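Local coordinates for protein geranyltranstransferase (Stenotrophomonas maltophilia, PDB 7LBJ) that probably makes farnesyl diphosphate or a longer prenyl diphosphate by magnesium-dependent condensation of isoprenoid units, at residues Q42-S47 with I119-A124; R19-S24 with L59-G64. All blocks are in the same frame, centred on the assembly; numbering follows the deposited sequence. Where two conformers were deposited one is given.

How the contacts relate
Both contacts join helices near the N-terminus to the helical bundle of a trans-prenyltransferase. Their centres lie 21 Å apart and their nearest atoms about 7 Å apart, so they do not touch. The segments alternate along the chain: helix 11-29 in contact 2, helix 38-46 in contact 1, helix 55-65 in contact 2 again, then helix 115-134 in contact 1. Helix 75-92 borders both, meeting contact 2 through Asp75, Ala78 and Met79 and contact 1 through Val90 and His91, at the end that leads into the family's first aspartate-rich motif. Contact 1 also lies beside the second subunit, whereas contact 2 stays within one chain.

Contact 1 of 2, residues Q42-S47 with I119-A124; sequences QAMRYS and ILAGDA
Met44 and Ala43 of helix 38-46 rest against Ala121 and Ala124, which lie one turn apart on helix 115-134 in the all-alpha bundle of the prenyltransferase fold. The two short helical segments cross at -69° with their axes 8.9 Å apart. Small side chains at the crossing let the backbones come close: the CA atoms of Met44 and Ala121 are 5.0 Å from each other, and the methyl carbons Ala43 CB and Ala121 CB meet at 4.0 Å.

Met44 makes two of the three residue pairs. Its CG lies opposite the carbonyl carbon and beside the backbone N (chi1 -71°), which brings Met44 CG to 3.8 Å from Ala121 CB. From there the chain runs on along helix 115-134 to the next alanine, where Met44 SD is 3.8 Å from Ala124 CB. The bend at chi3, 70°, turns the terminal methyl in toward helix 115-134 just beyond that alanine, with Met44 CE also 3.8 Å from Ala124 CB. One methionine thus lies alongside two successive turns, its CG serving the first and its sulfur and methyl the second. Met44 also packs on Leu125 of helix 115-134 and on Ala156 of the second subunit, which places the contact next to the dimer interface. On the far side of helix 115-134, Asp123 OD2 is hydrogen-bonded to His91 ND1 of that subunit.

Ser47 turns its hydroxyl back on the preceding turn and also hydrogen-bonds Thr109. Ala43 O is gripped twice by this one residue: the backbone Ser47 N is 3.1 Å from Ala43 O, and the hydroxyl Ser47 OG reaches Ala43 O at 2.7 Å from the opposite face of the carbonyl plane.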
loop_
_atom_site.group_PDB
_atom_site.type_symbol
_atom_site.label_atom_id
_atom_site.label_comp_id
_atom_site.label_asym_id
_atom_site.label_seq_id
_atom_site.Cartn_x
_atom_site.Cartn_y
_atom_site.Cartn_z
ATOM N N GLN A 42 15.231 -8.017 6.350
ATOM C CA GLN A 42 15.258 -9.465 6.528
ATOM C C GLN A 42 13.847 -10.020 6.603
ATOM O O GLN A 42 13.542 -11.066 6.012
ATOM C CB GLN A 42 16.032 -9.823 7.800
ATOM C CG GLN A 42 17.516 -9.632 7.707
ATOM C CD GLN A 42 18.190 -9.687 9.076
ATOM O OE1 GLN A 42 17.633 -10.234 10.033
ATOM N NE2 GLN A 42 19.381 -9.092 9.178
ATOM N N ALA A 43 12.963 -9.310 7.312
ATOM C CA ALA A 43 11.599 -9.792 7.493
ATOM C C ALA A 43 10.804 -9.697 6.202
ATOM O O ALA A 43 9.972 -10.564 5.915
ATOM C CB ALA A 43 10.917 -9.004 8.604
ATOM N N MET A 44 11.022 -8.632 5.426
ATOM C CA MET A 44 10.390 -8.545 4.117
ATOM C C MET A 44 10.780 -9.738 3.245
ATOM O O MET A 44 9.924 -10.366 2.607
ATOM C CB MET A 44 10.782 -7.227 3.451
ATOM C CG MET A 44 10.137 -5.993 4.111
ATOM S SD MET A 44 10.903 -4.463 3.504
ATOM C CE MET A 44 10.295 -4.411 1.814
ATOM N N ARG A 45 12.072 -10.070 3.212
ATOM C CA ARG A 45 12.527 -11.189 2.389
ATOM C C ARG A 45 12.016 -12.511 2.928
ATOM O O ARG A 45 11.590 -13.375 2.154
ATOM C CB ARG A 45 14.052 -11.213 2.322
ATOM C CG ARG A 45 14.623 -10.097 1.491
ATOM C CD ARG A 45 16.137 -9.966 1.652
ATOM N NE ARG A 45 16.609 -9.227 0.496
ATOM C CZ ARG A 45 16.968 -9.789 -0.651
ATOM N NH1 ARG A 45 17.190 -11.089 -0.745
ATOM N NH2 ARG A 45 17.118 -9.022 -1.727
ATOM N N TYR A 46 12.077 -12.690 4.252
ATOM C CA TYR A 46 11.566 -13.908 4.872
ATOM C C TYR A 46 10.118 -14.158 4.489
ATOM O O TYR A 46 9.687 -15.319 4.373
ATOM C CB TYR A 46 11.699 -13.796 6.389
ATOM C CG TYR A 46 11.276 -15.008 7.181
ATOM C CD1 TYR A 46 12.140 -16.084 7.350
ATOM C CD2 TYR A 46 10.028 -15.072 7.785
ATOM C CE1 TYR A 46 11.767 -17.199 8.096
ATOM C CE2 TYR A 46 9.641 -16.200 8.533
ATOM C CZ TYR A 46 10.517 -17.255 8.686
ATOM O OH TYR A 46 10.139 -18.370 9.433
ATOM N N SER A 47 9.354 -13.082 4.300
ATOM C CA SER A 47 7.931 -13.168 4.015
ATOM C C SER A 47 7.611 -13.434 2.552
ATOM O O SER A 47 6.440 -13.671 2.240
ATOM C CB SER A 47 7.233 -11.855 4.436
ATOM O OG SER A 47 7.470 -11.573 5.805
ATOM N N ILE A 119 4.345 -6.072 11.179
ATOM C CA ILE A 119 3.431 -5.031 10.723
ATOM C C ILE A 119 4.113 -4.171 9.666
ATOM O O ILE A 119 3.586 -3.966 8.562
ATOM C CB ILE A 119 2.954 -4.189 11.919
ATOM C CG1 ILE A 119 1.995 -5.009 12.801
ATOM C CG2 ILE A 119 2.296 -2.893 11.439
ATOM C CD1 ILE A 119 1.829 -4.424 14.209
ATOM N N LEU A 120 5.317 -3.683 9.982
ATOM C CA LEU A 120 6.027 -2.793 9.068
ATOM C C LEU A 120 6.491 -3.518 7.811
ATOM O O LEU A 120 6.503 -2.930 6.725
ATOM C CB LEU A 120 7.222 -2.164 9.784
ATOM C CG LEU A 120 6.835 -1.142 10.833
ATOM C CD1 LEU A 120 8.100 -0.686 11.554
ATOM C CD2 LEU A 120 6.098 0.049 10.185
ATOM N N ALA A 121 6.922 -4.777 7.931
ATOM C CA ALA A 121 7.303 -5.519 6.727
ATOM C C ALA A 121 6.109 -5.694 5.792
ATOM O O ALA A 121 6.232 -5.544 4.574
ATOM C CB ALA A 121 7.895 -6.884 7.109
ATOM N N GLY A 122 4.940 -6.014 6.344
ATOM C CA GLY A 122 3.750 -6.075 5.507
ATOM C C GLY A 122 3.475 -4.729 4.862
ATOM O O GLY A 122 3.256 -4.633 3.650
ATOM N N ASP A 123 3.518 -3.664 5.660
ATOM C CA ASP A 123 3.300 -2.322 5.108
ATOM C C ASP A 123 4.263 -2.033 3.963
ATOM O O ASP A 123 3.857 -1.547 2.897
ATOM C CB ASP A 123 3.454 -1.277 6.208
ATOM C CG ASP A 123 2.318 -1.315 7.212
ATOM O OD1 ASP A 123 1.268 -1.913 6.885
ATOM O OD2 ASP A 123 2.477 -0.720 8.312
ATOM N N ALA A 124 5.549 -2.348 4.157
ATOM C CA ALA A 124 6.544 -2.001 3.145
ATOM C C ALA A 124 6.450 -2.894 1.912
ATOM O O ALA A 124 6.832 -2.465 0.811
ATOM C CB ALA A 124 7.959 -2.062 3.742
#

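Contact 2 of 2, residues R19-S24 with L59-G64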
loop_
_atom_site.group_PDB
_atom_site.type_symbol
_atom_site.label_atom_id
_atom_site.label_comp_id
_atom_site.label_asym_id
_atom_site.label_seq_id
_atom_site.Cartn_x
_atom_site.Cartn_y
_atom_site.Cartn_z
ATOM N N ARG A 19 8.581 -19.921 -12.135
ATOM C CA ARG A 19 8.846 -19.960 -10.695
ATOM C C ARG A 19 10.297 -19.606 -10.383
ATOM O O ARG A 19 10.573 -18.904 -9.400
ATOM C CB ARG A 19 8.488 -21.331 -10.128
ATOM C CG ARG A 19 6.978 -21.511 -9.897
ATOM C CD ARG A 19 6.563 -22.957 -9.622
ATOM N NE ARG A 19 5.136 -23.029 -9.300
ATOM C CZ ARG A 19 4.364 -24.082 -9.521
ATOM N NH1 ARG A 19 4.840 -25.186 -10.090
ATOM N NH2 ARG A 19 3.077 -24.023 -9.183
ATOM N N ASP A 20 11.239 -20.087 -11.194
ATOM C CA ASP A 20 12.629 -19.669 -11.018
ATOM C C ASP A 20 12.793 -18.189 -11.315
ATOM O O ASP A 20 13.510 -17.481 -10.601
ATOM C CB ASP A 20 13.550 -20.480 -11.926
ATOM C CG ASP A 20 13.656 -21.921 -11.498
ATOM O OD1 ASP A 20 13.358 -22.201 -10.315
ATOM O OD2 ASP A 20 14.063 -22.763 -12.335
ATOM N N ARG A 21 12.142 -17.716 -12.376
ATOM C CA ARG A 21 12.264 -16.323 -12.778
ATOM C C ARG A 21 11.753 -15.396 -11.681
ATOM O O ARG A 21 12.415 -14.410 -11.331
ATOM C CB ARG A 21 11.500 -16.097 -14.086
ATOM C CG ARG A 21 11.566 -14.677 -14.564
ATOM C CD ARG A 21 10.979 -14.484 -15.949
ATOM N NE ARG A 21 11.329 -13.147 -16.418
ATOM C CZ ARG A 21 12.390 -12.869 -17.156
ATOM N NH1 ARG A 21 13.193 -13.830 -17.597
ATOM N NH2 ARG A 21 12.664 -11.597 -17.446
ATOM N N ILE A 22 10.570 -15.693 -11.127
ATOM C CA ILE A 22 10.012 -14.786 -10.120
ATOM C C ILE A 22 10.838 -14.823 -8.829
ATOM O O ILE A 22 10.997 -13.790 -8.154
ATOM C CB ILE A 22 8.510 -15.082 -9.889
ATOM C CG1 ILE A 22 7.788 -13.833 -9.327
ATOM C CG2 ILE A 22 8.276 -16.277 -8.960
ATOM C CD1 ILE A 22 7.707 -12.682 -10.317
ATOM N N GLU A 23 11.416 -15.977 -8.485
ATOM C CA GLU A 23 12.318 -16.033 -7.340
ATOM C C GLU A 23 13.506 -15.092 -7.532
ATOM O O GLU A 23 13.870 -14.329 -6.621
ATOM C CB GLU A 23 12.801 -17.465 -7.130
ATOM C CG GLU A 23 13.465 -17.691 -5.787
ATOM C CD GLU A 23 12.472 -17.671 -4.637
ATOM O OE1 GLU A 23 11.285 -18.011 -4.858
ATOM O OE2 GLU A 23 12.883 -17.312 -3.511
ATOM N N SER A 24 14.121 -15.132 -8.714
ATOM C CA SER A 24 15.290 -14.294 -8.973
ATOM C C SER A 24 14.912 -12.819 -9.035
ATOM O O SER A 24 15.674 -11.954 -8.580
ATOM C CB SER A 24 15.957 -14.724 -10.279
ATOM O OG SER A 24 17.039 -13.871 -10.597
ATOM N N LEU A 59 -0.181 -16.786 -13.007
ATOM C CA LEU A 59 -1.329 -16.297 -13.758
ATOM C C LEU A 59 -0.961 -15.088 -14.617
ATOM O O LEU A 59 -1.437 -14.964 -15.749
ATOM C CB LEU A 59 -2.471 -15.950 -12.810
ATOM C CG LEU A 59 -3.205 -17.147 -12.190
ATOM C CD1 LEU A 59 -3.967 -16.675 -10.951
ATOM C CD2 LEU A 59 -4.186 -17.789 -13.206
ATOM N N VAL A 60 -0.136 -14.169 -14.093
ATOM C CA VAL A 60 0.303 -13.029 -14.903
ATOM C C VAL A 60 1.069 -13.515 -16.128
ATOM O O VAL A 60 0.797 -13.110 -17.266
ATOM C CB VAL A 60 1.163 -12.057 -14.062
ATOM C CG1 VAL A 60 1.765 -10.970 -14.962
ATOM C CG2 VAL A 60 0.320 -11.416 -12.940
ATOM N N TYR A 61 2.057 -14.382 -15.914
ATOM C CA TYR A 61 2.853 -14.849 -17.040
ATOM C C TYR A 61 2.001 -15.648 -18.025
ATOM O O TYR A 61 2.149 -15.500 -19.244
ATOM C CB TYR A 61 4.009 -15.699 -16.541
ATOM C CG TYR A 61 5.119 -14.951 -15.822
ATOM C CD1 TYR A 61 5.843 -13.938 -16.462
ATOM C CD2 TYR A 61 5.487 -15.309 -14.524
ATOM C CE1 TYR A 61 6.908 -13.278 -15.801
ATOM C CE2 TYR A 61 6.561 -14.662 -13.857
ATOM C CZ TYR A 61 7.250 -13.653 -14.498
ATOM O OH TYR A 61 8.295 -13.034 -13.839
ATOM N N ALA A 62 1.123 -16.514 -17.511
ATOM C CA ALA A 62 0.341 -17.395 -18.379
ATOM C C ALA A 62 -0.664 -16.592 -19.186
ATOM O O ALA A 62 -0.944 -16.911 -20.348
ATOM C CB ALA A 62 -0.387 -18.462 -17.553
ATOM N N SER A 63 -1.220 -15.549 -18.578
ATOM C CA SER A 63 -2.127 -14.664 -19.301
ATOM C C SER A 63 -1.376 -13.892 -20.378
ATOM O O SER A 63 -1.834 -13.796 -21.523
ATOM C CB SER A 63 -2.813 -13.713 -18.317
ATOM O OG SER A 63 -3.776 -12.891 -18.954
ATOM N N GLY A 64 -0.217 -13.330 -20.026
ATOM C CA GLY A 64 0.581 -12.664 -21.040
ATOM C C GLY A 64 0.998 -13.624 -22.133
ATOM O O GLY A 64 1.123 -13.235 -23.301
#
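The Tyr61 hydroxyl lies at the edge of the Arg21 guanidinium, in its plane, while the tyrosine ring stands at 90° to that plane. The ring itself receives Arg21 CD and Ile22 CD1 obliquely, and it also stacks with the indole of Trp18, one turn before Ile22 on helix 11-29. Arg21 NE and Tyr61 OH are 4.0 Å apart and do not bond to each other; both turn to Asp75 OD1 at the start of helix 75-92, the arginine in a salt bridge and the phenol in a hydrogen bond. Sharing this oxygen is consistent with the two polar groups sitting side by side, and its negative charge would be expected to offset the charge of the guanidinium.

Arg21 gets there as a straight rod. With CG anti to the backbone N (chi1 179°) and the chain extended as far as NE, it runs at about a right angle to the tyrosine and passes the phenol with its aliphatic part: Arg21 CD comes to 3.7 Å from Tyr61 OH, and the CG methylene is equally close.

In the all-helical prenyltransferase fold, helix 11-29 packs here against the bundle that includes helix 55-65. Tyr61 spans most of the gap, since the CA atoms of Ile22 and Tyr61 are 10.0 Å apart and no closer CA pair exists between the segments. Ile22 approaches obliquely from its own helix. Its chi2 of 67° swings the terminal methyl toward the phenol, leaving Ile22 CD1 3.6 Å from Tyr61 OH and 4.2 Å from Tyr61 CE2. Ile22 also packs on Ala78 and Met79 of helix 75-92, and Tyr61 touches Ala78 too.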